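PDB 3KTN: carbohydrate kinase, pfkB family from Enterococcus faecalis, which probably phosphorylates 2-keto-3-deoxygluconate as a putative sugar kinase of the PfkB (ribokinase) family, and carries a bound magnesium ion. Local coordinates for residues K162-F168 / Y193-G199; M183-Y187 / E206-F210; N272-A278 / A310-D316. All blocks are in the same frame, centred on the assembly; numbering follows the deposited sequence.

Contact 1. Residues K162-F168 / Y193-G199; sequences KKVCFDF and YCDIVFG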
loop_
_atom_site.group_PDB
_atom_site.type_symbol
_atom_site.label_atom_id
_atom_site.label_comp_id
_atom_site.label_asym_id
_atom_site.label_seq_id
_atom_site.Cartn_x
_atom_site.Cartn_y
_atom_site.Cartn_z
ATOM N N LYS A 162 -5.017 16.228 44.951
ATOM C CA LYS A 162 -4.327 15.648 43.804
ATOM C C LYS A 162 -3.881 16.791 42.907
ATOM O O LYS A 162 -4.601 17.779 42.752
ATOM C CB LYS A 162 -5.262 14.723 43.018
ATOM C CG LYS A 162 -5.804 13.549 43.818
ATOM C CD LYS A 162 -4.680 12.683 44.357
ATOM C CE LYS A 162 -5.223 11.511 45.152
ATOM N NZ LYS A 162 -4.120 10.634 45.625
ATOM N N LYS A 163 -2.697 16.663 42.319
ATOM C CA LYS A 163 -2.185 17.702 41.434
ATOM C C LYS A 163 -3.099 17.787 40.207
ATOM O O LYS A 163 -3.517 16.764 39.662
ATOM C CB LYS A 163 -0.754 17.370 41.015
ATOM C CG LYS A 163 0.048 18.572 40.557
ATOM C CD LYS A 163 0.242 19.575 41.689
ATOM C CE LYS A 163 0.985 18.960 42.867
ATOM N NZ LYS A 163 1.222 19.959 43.949
ATOM N N VAL A 164 -3.415 19.008 39.786
ATOM C CA VAL A 164 -4.299 19.219 38.647
ATOM C C VAL A 164 -3.620 19.983 37.511
ATOM O O VAL A 164 -3.039 21.049 37.727
ATOM C CB VAL A 164 -5.570 19.984 39.082
ATOM C CG1 VAL A 164 -6.517 20.153 37.906
ATOM C CG2 VAL A 164 -6.261 19.235 40.214
ATOM N N CYS A 165 -3.700 19.423 36.303
ATOM C CA CYS A 165 -3.101 20.028 35.116
ATOM C C CYS A 165 -4.207 20.381 34.138
ATOM O O CYS A 165 -5.217 19.690 34.060
ATOM C CB CYS A 165 -2.124 19.056 34.466
ATOM S SG CYS A 165 -0.920 18.398 35.632
ATOM N N PHE A 166 -4.005 21.452 33.384
ATOM C CA PHE A 166 -5.011 21.918 32.446
ATOM C C PHE A 166 -4.372 22.596 31.245
ATOM O O PHE A 166 -3.376 23.308 31.383
ATOM C CB PHE A 166 -5.934 22.907 33.164
ATOM C CG PHE A 166 -6.960 23.544 32.274
ATOM C CD1 PHE A 166 -8.040 22.814 31.801
ATOM C CD2 PHE A 166 -6.856 24.887 31.929
ATOM C CE1 PHE A 166 -9.001 23.410 30.995
ATOM C CE2 PHE A 166 -7.811 25.493 31.121
ATOM C CZ PHE A 166 -8.887 24.756 30.656
ATOM N N ASP A 167 -4.949 22.377 30.067
ATOM C CA ASP A 167 -4.430 22.989 28.855
ATOM C C ASP A 167 -5.476 23.870 28.202
ATOM O O ASP A 167 -6.634 23.481 28.067
ATOM C CB ASP A 167 -3.978 21.913 27.856
ATOM C CG ASP A 167 -5.143 21.116 27.281
ATOM O OD1 ASP A 167 -5.454 21.285 26.084
ATOM O OD2 ASP A 167 -5.759 20.327 28.025
ATOM N N PHE A 168 -5.063 25.072 27.819
ATOM C CA PHE A 168 -5.948 25.996 27.130
ATOM C C PHE A 168 -6.114 25.391 25.735
ATOM O O PHE A 168 -5.125 25.042 25.087
ATOM C CB PHE A 168 -5.285 27.376 26.998
ATOM C CG PHE A 168 -5.414 28.248 28.221
ATOM C CD1 PHE A 168 -6.395 29.233 28.284
ATOM C CD2 PHE A 168 -4.545 28.104 29.296
ATOM C CE1 PHE A 168 -6.508 30.065 29.405
ATOM C CE2 PHE A 168 -4.647 28.929 30.420
ATOM C CZ PHE A 168 -5.627 29.908 30.473
ATOM N N TYR A 193 -8.771 25.769 40.452
ATOM C CA TYR A 193 -8.410 24.431 40.921
ATOM C C TYR A 193 -7.143 23.841 40.305
ATOM O O TYR A 193 -6.699 22.769 40.713
ATOM C CB TYR A 193 -9.570 23.475 40.657
ATOM C CG TYR A 193 -10.840 23.865 41.369
ATOM C CD1 TYR A 193 -10.997 23.626 42.735
ATOM C CD2 TYR A 193 -11.877 24.495 40.684
ATOM C CE1 TYR A 193 -12.157 24.004 43.402
ATOM C CE2 TYR A 193 -13.042 24.879 41.342
ATOM C CZ TYR A 193 -13.174 24.630 42.700
ATOM O OH TYR A 193 -14.321 25.004 43.357
ATOM N N CYS A 194 -6.559 24.541 39.337
ATOM C CA CYS A 194 -5.365 24.051 38.650
ATOM C C CYS A 194 -4.041 24.396 39.313
ATOM O O CYS A 194 -3.904 25.433 39.958
ATOM C CB CYS A 194 -5.347 24.575 37.214
ATOM S SG CYS A 194 -6.864 24.247 36.309
ATOM N N ASP A 195 -3.066 23.510 39.134
ATOM C CA ASP A 195 -1.724 23.689 39.674
ATOM C C ASP A 195 -0.749 23.947 38.525
ATOM O O ASP A 195 0.133 24.803 38.623
ATOM C CB ASP A 195 -1.290 22.439 40.444
ATOM C CG ASP A 195 -2.163 22.166 41.657
ATOM O OD1 ASP A 195 -2.207 23.029 42.563
ATOM O OD2 ASP A 195 -2.804 21.093 41.707
ATOM N N ILE A 196 -0.910 23.197 37.438
ATOM C CA ILE A 196 -0.045 23.335 36.266
ATOM C C ILE A 196 -0.907 23.666 35.057
ATOM O O ILE A 196 -1.841 22.934 34.731
ATOM C CB ILE A 196 0.737 22.033 35.998
ATOM C CG1 ILE A 196 1.542 21.658 37.241
ATOM C CG2 ILE A 196 1.666 22.212 34.799
ATOM C CD1 ILE A 196 2.295 20.353 37.119
ATOM N N VAL A 197 -0.595 24.771 34.393
ATOM C CA VAL A 197 -1.378 25.198 33.242
ATOM C C VAL A 197 -0.549 25.391 31.976
ATOM O O VAL A 197 0.540 25.968 32.013
ATOM C CB VAL A 197 -2.117 26.515 33.560
ATOM C CG1 VAL A 197 -2.938 26.958 32.367
ATOM C CG2 VAL A 197 -3.009 26.326 34.788
ATOM N N PHE A 198 -1.080 24.904 30.857
ATOM C CA PHE A 198 -0.423 25.024 29.561
ATOM C C PHE A 198 -1.193 26.011 28.699
ATOM O O PHE A 198 -2.397 25.866 28.495
ATOM C CB PHE A 198 -0.358 23.656 28.876
ATOM C CG PHE A 198 0.513 22.667 29.596
ATOM C CD1 PHE A 198 1.893 22.778 29.552
ATOM C CD2 PHE A 198 -0.051 21.660 30.367
ATOM C CE1 PHE A 198 2.706 21.900 30.273
ATOM C CE2 PHE A 198 0.751 20.778 31.090
ATOM C CZ PHE A 198 2.133 20.899 31.045
ATOM N N GLY A 199 -0.494 27.027 28.208
ATOM C CA GLY A 199 -1.138 28.030 27.382
ATOM C C GLY A 199 -0.153 29.094 26.946
ATOM O O GLY A 199 1.028 29.030 27.288
HETATM O O HOH W 1 -2.545 24.845 25.572
#
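Asp195 grips Val164 at both its backbone N and its O. Asp195 CB lies 3.5 Å from Lys163 CD, and CG stays against that same methylene as the two side chains cross at about a right angle. At the tip, Asp195 OD2 takes the Val164 N-H on its anti lone pair, 2.9 Å from Val164 N. The carboxyl carbon sits beside Asp195's own N (chi1 -63°), which turns the group back toward Val164, while Asp195 N binds Val164 O at 2.8 Å. That carbonyl also takes Ile196 N, nearly straight and in its plane. The ladder continues with Phe166 N to Ile196 O, Phe198 N to Phe166 O and Phe168 N to Phe198 O. Strands 163-167 and 196-198 are parallel neighbours in the central sheet of the ribokinase-like alpha/beta fold, joined by the beta-alpha-beta crossover through helix 177-190. On the face carrying Phe166 and Val197, Cys194 SG reaches Phe166 CB at 3.5 Å and meets the ring obliquely. Val197 CG1 comes to the edge of the Phe168 ring, 3.3 Å from CE2, and Phe198 O lies in the plane of that ring, 3.2 Å from CD2. On the other face, which helix 278-291 covers, Cys165 SG packs on Ile196 CB at 4.0 Å. A water donates to Phe168 O at 2.6 Å and more weakly to Phe198 O.

Contact 2. Residues M183-Y187 / E206-F210; sequences MRQQY and ELLGF
Leu207 and Leu208 press against Tyr187 and Arg184, joining the loop that follows helix 201-206 to helix 177-190, the connecting helix of a beta-alpha-beta unit in this ribokinase-like fold. The apolar part centres on Leu207. Its CD2 methyl makes a CH-pi contact over one face of the Tyr187 ring, 4.2 Å from the centroid and displaced toward the rim, and the two side chains cross at about a right angle. The other methyl of Leu207, CD1, lies 4.3 Å from CB of Met183, a selenomethionine in this crystal. Leu208 CD2 touches both Tyr187 CB and Arg184 CD. The Tyr187 ring also meets Phe166 edge-to-face. In the polar part, the Tyr187 hydroxyl is hydrogen-bonded to Asn169 N. The rest belongs to Arg184, whose bent chain (chi2 103°, chi3 89°) lies over the loop backbone. Arg184 CD packs 3.3 Å from Leu208 CA. Leu208 O lies over one face of the guanidinium, 3.5 Å above its plane and toward the rim, and Arg184 NH2 comes within 3.8 Å of Gly209 CA. At the guanidinium edge, in plane, Arg184 NE reaches Leu207 O at 3.0 Å, a weak hydrogen bond with only 124° at the hydrogen.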
loop_
_atom_site.group_PDB
_atom_site.type_symbol
_atom_site.label_atom_id
_atom_site.label_comp_id
_atom_site.label_asym_id
_atom_site.label_seq_id
_atom_site.Cartn_x
_atom_site.Cartn_y
_atom_site.Cartn_z
HETATM N N MSE A 183 -16.401 30.849 26.678
HETATM C CA MSE A 183 -15.304 29.998 27.112
HETATM C C MSE A 183 -14.502 30.651 28.221
HETATM O O MSE A 183 -13.947 29.967 29.080
HETATM C CB MSE A 183 -14.401 29.648 25.931
HETATM C CG MSE A 183 -15.061 28.690 24.955
HETATM SE SE MSE A 183 -16.010 27.267 25.887
HETATM C CE MSE A 183 -14.510 26.465 26.806
ATOM N N ARG A 184 -14.440 31.977 28.191
ATOM C CA ARG A 184 -13.736 32.736 29.216
ATOM C C ARG A 184 -14.310 32.330 30.571
ATOM O O ARG A 184 -13.581 31.957 31.491
ATOM C CB ARG A 184 -13.960 34.236 29.002
ATOM C CG ARG A 184 -13.703 35.084 30.241
ATOM C CD ARG A 184 -12.368 35.790 30.172
ATOM N NE ARG A 184 -12.476 37.093 29.522
ATOM C CZ ARG A 184 -12.884 38.205 30.130
ATOM N NH1 ARG A 184 -13.226 38.180 31.413
ATOM N NH2 ARG A 184 -12.945 39.344 29.454
ATOM N N GLN A 185 -15.633 32.399 30.667
ATOM C CA GLN A 185 -16.354 32.059 31.887
ATOM C C GLN A 185 -16.053 30.650 32.380
ATOM O O GLN A 185 -15.840 30.434 33.572
ATOM C CB GLN A 185 -17.861 32.193 31.652
ATOM C CG GLN A 185 -18.306 33.588 31.270
ATOM C CD GLN A 185 -19.753 33.628 30.823
ATOM O OE1 GLN A 185 -20.648 33.186 31.543
ATOM N NE2 GLN A 185 -19.989 34.162 29.629
ATOM N N GLN A 186 -16.042 29.690 31.460
ATOM C CA GLN A 186 -15.787 28.303 31.829
ATOM C C GLN A 186 -14.362 28.100 32.318
ATOM O O GLN A 186 -14.128 27.353 33.260
ATOM C CB GLN A 186 -16.089 27.389 30.644
ATOM C CG GLN A 186 -17.383 27.762 29.936
ATOM C CD GLN A 186 -18.545 27.974 30.900
ATOM O OE1 GLN A 186 -19.480 28.714 30.602
ATOM N NE2 GLN A 186 -18.493 27.313 32.051
ATOM N N TYR A 187 -13.408 28.773 31.687
ATOM C CA TYR A 187 -12.017 28.655 32.102
ATOM C C TYR A 187 -11.829 29.293 33.480
ATOM O O TYR A 187 -11.112 28.760 34.335
ATOM C CB TYR A 187 -11.102 29.331 31.071
ATOM C CG TYR A 187 -10.788 28.470 29.858
ATOM C CD1 TYR A 187 -11.794 27.780 29.178
ATOM C CD2 TYR A 187 -9.482 28.353 29.386
ATOM C CE1 TYR A 187 -11.504 26.993 28.058
ATOM C CE2 TYR A 187 -9.182 27.568 28.267
ATOM C CZ TYR A 187 -10.197 26.894 27.610
ATOM O OH TYR A 187 -9.899 26.125 26.505
ATOM N N GLU A 206 -6.198 37.673 24.710
ATOM C CA GLU A 206 -7.346 37.486 23.830
ATOM C C GLU A 206 -8.521 36.692 24.376
ATOM O O GLU A 206 -9.661 36.931 23.980
ATOM C CB GLU A 206 -6.899 36.844 22.518
ATOM C CG GLU A 206 -6.117 37.770 21.616
ATOM C CD GLU A 206 -5.703 37.092 20.331
ATOM O OE1 GLU A 206 -6.579 36.474 19.683
ATOM O OE2 GLU A 206 -4.509 37.180 19.969
ATOM N N LEU A 207 -8.264 35.741 25.266
ATOM C CA LEU A 207 -9.359 34.946 25.807
ATOM C C LEU A 207 -9.788 35.386 27.199
ATOM O O LEU A 207 -10.973 35.602 27.451
ATOM C CB LEU A 207 -8.982 33.462 25.841
ATOM C CG LEU A 207 -10.045 32.560 26.477
ATOM C CD1 LEU A 207 -11.339 32.655 25.683
ATOM C CD2 LEU A 207 -9.548 31.123 26.528
ATOM N N LEU A 208 -8.820 35.515 28.100
ATOM C CA LEU A 208 -9.100 35.908 29.469
ATOM C C LEU A 208 -9.183 37.422 29.645
ATOM O O LEU A 208 -9.287 37.919 30.763
ATOM C CB LEU A 208 -8.039 35.319 30.400
ATOM C CG LEU A 208 -7.947 33.790 30.389
ATOM C CD1 LEU A 208 -6.906 33.340 31.390
ATOM C CD2 LEU A 208 -9.299 33.180 30.724
ATOM N N GLY A 209 -9.130 38.145 28.531
ATOM C CA GLY A 209 -9.227 39.592 28.564
ATOM C C GLY A 209 -8.206 40.357 29.389
ATOM O O GLY A 209 -8.408 41.536 29.664
ATOM N N PHE A 210 -7.117 39.709 29.788
ATOM C CA PHE A 210 -6.093 40.393 30.571
ATOM C C PHE A 210 -5.534 41.582 29.799
ATOM O O PHE A 210 -5.532 41.593 28.564
ATOM C CB PHE A 210 -4.954 39.436 30.920
ATOM C CG PHE A 210 -5.183 38.651 32.177
ATOM C CD1 PHE A 210 -4.413 38.893 33.310
ATOM C CD2 PHE A 210 -6.164 37.668 32.234
ATOM C CE1 PHE A 210 -4.616 38.166 34.480
ATOM C CE2 PHE A 210 -6.375 36.936 33.399
ATOM C CZ PHE A 210 -5.600 37.186 34.524
#

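Contact 3. Residues N272-A278 / A310-D316; sequences NLDRIGA and AHTIQGD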
loop_
_atom_site.group_PDB
_atom_site.type_symbol
_atom_site.label_atom_id
_atom_site.label_comp_id
_atom_site.label_asym_id
_atom_site.label_seq_id
_atom_site.Cartn_x
_atom_site.Cartn_y
_atom_site.Cartn_z
ATOM N N ASN A 272 9.249 21.019 10.207
ATOM C CA ASN A 272 7.869 20.569 10.249
ATOM C C ASN A 272 7.421 19.489 9.269
ATOM O O ASN A 272 7.218 19.757 8.089
ATOM C CB ASN A 272 6.967 21.803 10.089
ATOM C CG ASN A 272 5.490 21.491 10.280
ATOM O OD1 ASN A 272 5.082 20.330 10.332
ATOM N ND2 ASN A 272 4.677 22.538 10.371
ATOM N N LEU A 273 7.263 18.267 9.762
ATOM C CA LEU A 273 6.759 17.191 8.925
ATOM C C LEU A 273 5.274 17.076 9.281
ATOM O O LEU A 273 4.427 16.903 8.410
ATOM C CB LEU A 273 7.479 15.869 9.220
ATOM C CG LEU A 273 6.966 14.629 8.476
ATOM C CD1 LEU A 273 7.033 14.856 6.954
ATOM C CD2 LEU A 273 7.793 13.419 8.862
ATOM N N ASP A 274 4.964 17.201 10.568
ATOM C CA ASP A 274 3.577 17.100 11.043
ATOM C C ASP A 274 3.519 17.755 12.426
ATOM O O ASP A 274 4.061 17.212 13.390
ATOM C CB ASP A 274 3.178 15.620 11.154
ATOM C CG ASP A 274 1.695 15.419 11.454
ATOM O OD1 ASP A 274 1.061 16.310 12.051
ATOM O OD2 ASP A 274 1.157 14.346 11.105
ATOM N N ARG A 275 2.855 18.903 12.534
ATOM C CA ARG A 275 2.779 19.590 13.819
ATOM C C ARG A 275 1.528 19.299 14.626
ATOM O O ARG A 275 1.413 19.733 15.769
ATOM C CB ARG A 275 2.887 21.100 13.618
ATOM C CG ARG A 275 1.914 21.642 12.605
ATOM C CD ARG A 275 1.914 23.157 12.608
ATOM N NE ARG A 275 1.229 23.663 13.786
ATOM C CZ ARG A 275 1.052 24.948 14.054
ATOM N NH1 ARG A 275 1.516 25.873 13.226
ATOM N NH2 ARG A 275 0.407 25.305 15.154
ATOM N N ILE A 276 0.586 18.571 14.047
ATOM C CA ILE A 276 -0.650 18.287 14.764
ATOM C C ILE A 276 -0.391 17.563 16.080
ATOM O O ILE A 276 0.221 16.498 16.100
ATOM C CB ILE A 276 -1.609 17.457 13.897
ATOM C CG1 ILE A 276 -1.833 18.178 12.569
ATOM C CG2 ILE A 276 -2.951 17.275 14.621
ATOM C CD1 ILE A 276 -2.723 17.445 11.630
ATOM N N GLY A 277 -0.845 18.163 17.178
ATOM C CA GLY A 277 -0.662 17.560 18.487
ATOM C C GLY A 277 0.713 17.753 19.110
ATOM O O GLY A 277 0.929 17.353 20.251
ATOM N N ALA A 278 1.639 18.364 18.378
ATOM C CA ALA A 278 2.991 18.571 18.892
ATOM C C ALA A 278 2.989 19.357 20.193
ATOM O O ALA A 278 3.920 19.248 20.994
ATOM C CB ALA A 278 3.854 19.284 17.855
ATOM N N ALA A 310 8.516 15.946 18.100
ATOM C CA ALA A 310 7.148 15.604 17.732
ATOM C C ALA A 310 6.809 16.083 16.326
ATOM O O ALA A 310 5.979 15.472 15.644
ATOM C CB ALA A 310 6.161 16.196 18.731
ATOM N N HIS A 311 7.445 17.172 15.894
ATOM C CA HIS A 311 7.203 17.705 14.553
ATOM C C HIS A 311 7.824 16.827 13.463
ATOM O O HIS A 311 7.471 16.948 12.294
ATOM C CB HIS A 311 7.762 19.129 14.414
ATOM C CG HIS A 311 6.987 20.168 15.165
ATOM N ND1 HIS A 311 6.969 20.239 16.544
ATOM C CD2 HIS A 311 6.213 21.192 14.730
ATOM C CE1 HIS A 311 6.223 21.260 16.921
ATOM N NE2 HIS A 311 5.751 21.857 15.840
ATOM N N THR A 312 8.745 15.946 13.845
ATOM C CA THR A 312 9.393 15.064 12.882
ATOM C C THR A 312 8.725 13.689 12.861
ATOM O O THR A 312 9.118 12.806 12.086
ATOM C CB THR A 312 10.851 14.827 13.236
ATOM O OG1 THR A 312 10.910 13.927 14.349
ATOM C CG2 THR A 312 11.538 16.141 13.603
ATOM N N ILE A 313 7.730 13.507 13.727
ATOM C CA ILE A 313 7.010 12.240 13.829
ATOM C C ILE A 313 5.666 12.346 13.133
ATOM O O ILE A 313 4.878 13.244 13.427
ATOM C CB ILE A 313 6.807 11.848 15.315
ATOM C CG1 ILE A 313 8.184 11.595 15.963
ATOM C CG2 ILE A 313 5.901 10.622 15.421
ATOM C CD1 ILE A 313 8.143 11.240 17.453
ATOM N N GLN A 314 5.404 11.452 12.185
ATOM C CA GLN A 314 4.127 11.495 11.475
ATOM C C GLN A 314 2.994 11.169 12.452
ATOM O O GLN A 314 3.104 10.232 13.246
ATOM C CB GLN A 314 4.141 10.499 10.308
ATOM C CG GLN A 314 5.168 10.849 9.232
ATOM C CD GLN A 314 5.174 9.860 8.085
ATOM O OE1 GLN A 314 4.212 9.778 7.304
ATOM N NE2 GLN A 314 6.249 9.088 7.979
ATOM N N GLY A 315 1.915 11.947 12.408
ATOM C CA GLY A 315 0.800 11.696 13.309
ATOM C C GLY A 315 0.874 12.488 14.602
ATOM O O GLY A 315 1.925 13.037 14.947
ATOM N N ASP A 316 -0.247 12.532 15.320
ATOM C CA ASP A 316 -0.379 13.271 16.586
ATOM C C ASP A 316 0.381 12.730 17.790
ATOM O O ASP A 316 0.830 13.498 18.645
ATOM C CB ASP A 316 -1.845 13.346 17.023
ATOM C CG ASP A 316 -2.740 13.992 15.995
ATOM O OD1 ASP A 316 -3.521 14.880 16.386
ATOM O OD2 ASP A 316 -2.682 13.609 14.808
#
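Leu273 and Asp274 offer their consecutive backbone N-H groups to one carbonyl, His311 O, and reach it from opposite faces of its plane. Leu273 N lies 2.9 Å from His311 O, and Asp274 N binds it at slightly longer range. The Asp274 carboxylate then works in both directions. A chi1 of -172° swings the carboxyl carbon of Asp274 to the side remote from its own N, and Asp274 OD2 crosses to the other loop to accept Gly315 N at 2.8 Å, the donor standing well above the carboxylate plane. Asp274 OD1 turns back to its own chain and takes Ile276 N at 3.1 Å, closing an Asx turn. Arg14 makes salt bridges to Asp274 OD2 and Asp316 OD2, which probably offsets the two nearby negative charges. The sequence from Asp274 to Ala278 opens the GAGD-containing signature motif of PfkB kinases; a type II turn from Arg275 to Ala278 leads it into helix 278-291, and Asp274 and Ile276 belong to the magnesium site seen in this crystal. The Ala278 methyl also comes near the ion, at about 4 Å. As in other PfkB kinases, the GAGD turn and the start of the helix probably form the anion hole beside the phosphoryl-transfer site. The His311 ring packs against the turn: Ala278 CB lies over one face of the imidazole, 3.2 Å from CE1, and Arg275 CB approaches obliquely, 3.5 Å from CD2. The ring's rotation is fixed by hydrogen bonds from ND1 to Gly307 O and between NE2 and Arg243. The Arg275 guanidinium goes on to a salt bridge with Asp335 of the third subunit. At the far end, Ile276 CG2 abuts the Asp316 carboxylate, 3.0 Å from OD1. Leu273 CD2 packs on Gln314 CG at 3.7 Å.

How the contacts relate
Contacts 1 and 2 share the unit built from strand 163-167, helix 177-190 and strand 196-198: the first pairs its strands, the second covers its helix with a loop. They meet through Phe168 and Phe166, both packed on Tyr187; Phe168 CD1 is 3.2 Å from Tyr187 CE2. Contact 3 touches neither; its centre is about 23 Å from that of contact 1, on the opposite side of the chain's centre. Contacts 2 and 3 are buried, contact 1 partly so. Regular backbone bonding dominates in the sheet; contact 2 has leucine packing on an aromatic ring, with an arginine laid along the loop backbone. Contact 3 is more polar, holds the magnesium site and borders two other subunits, whereas no other chain touches contacts 1 and 2.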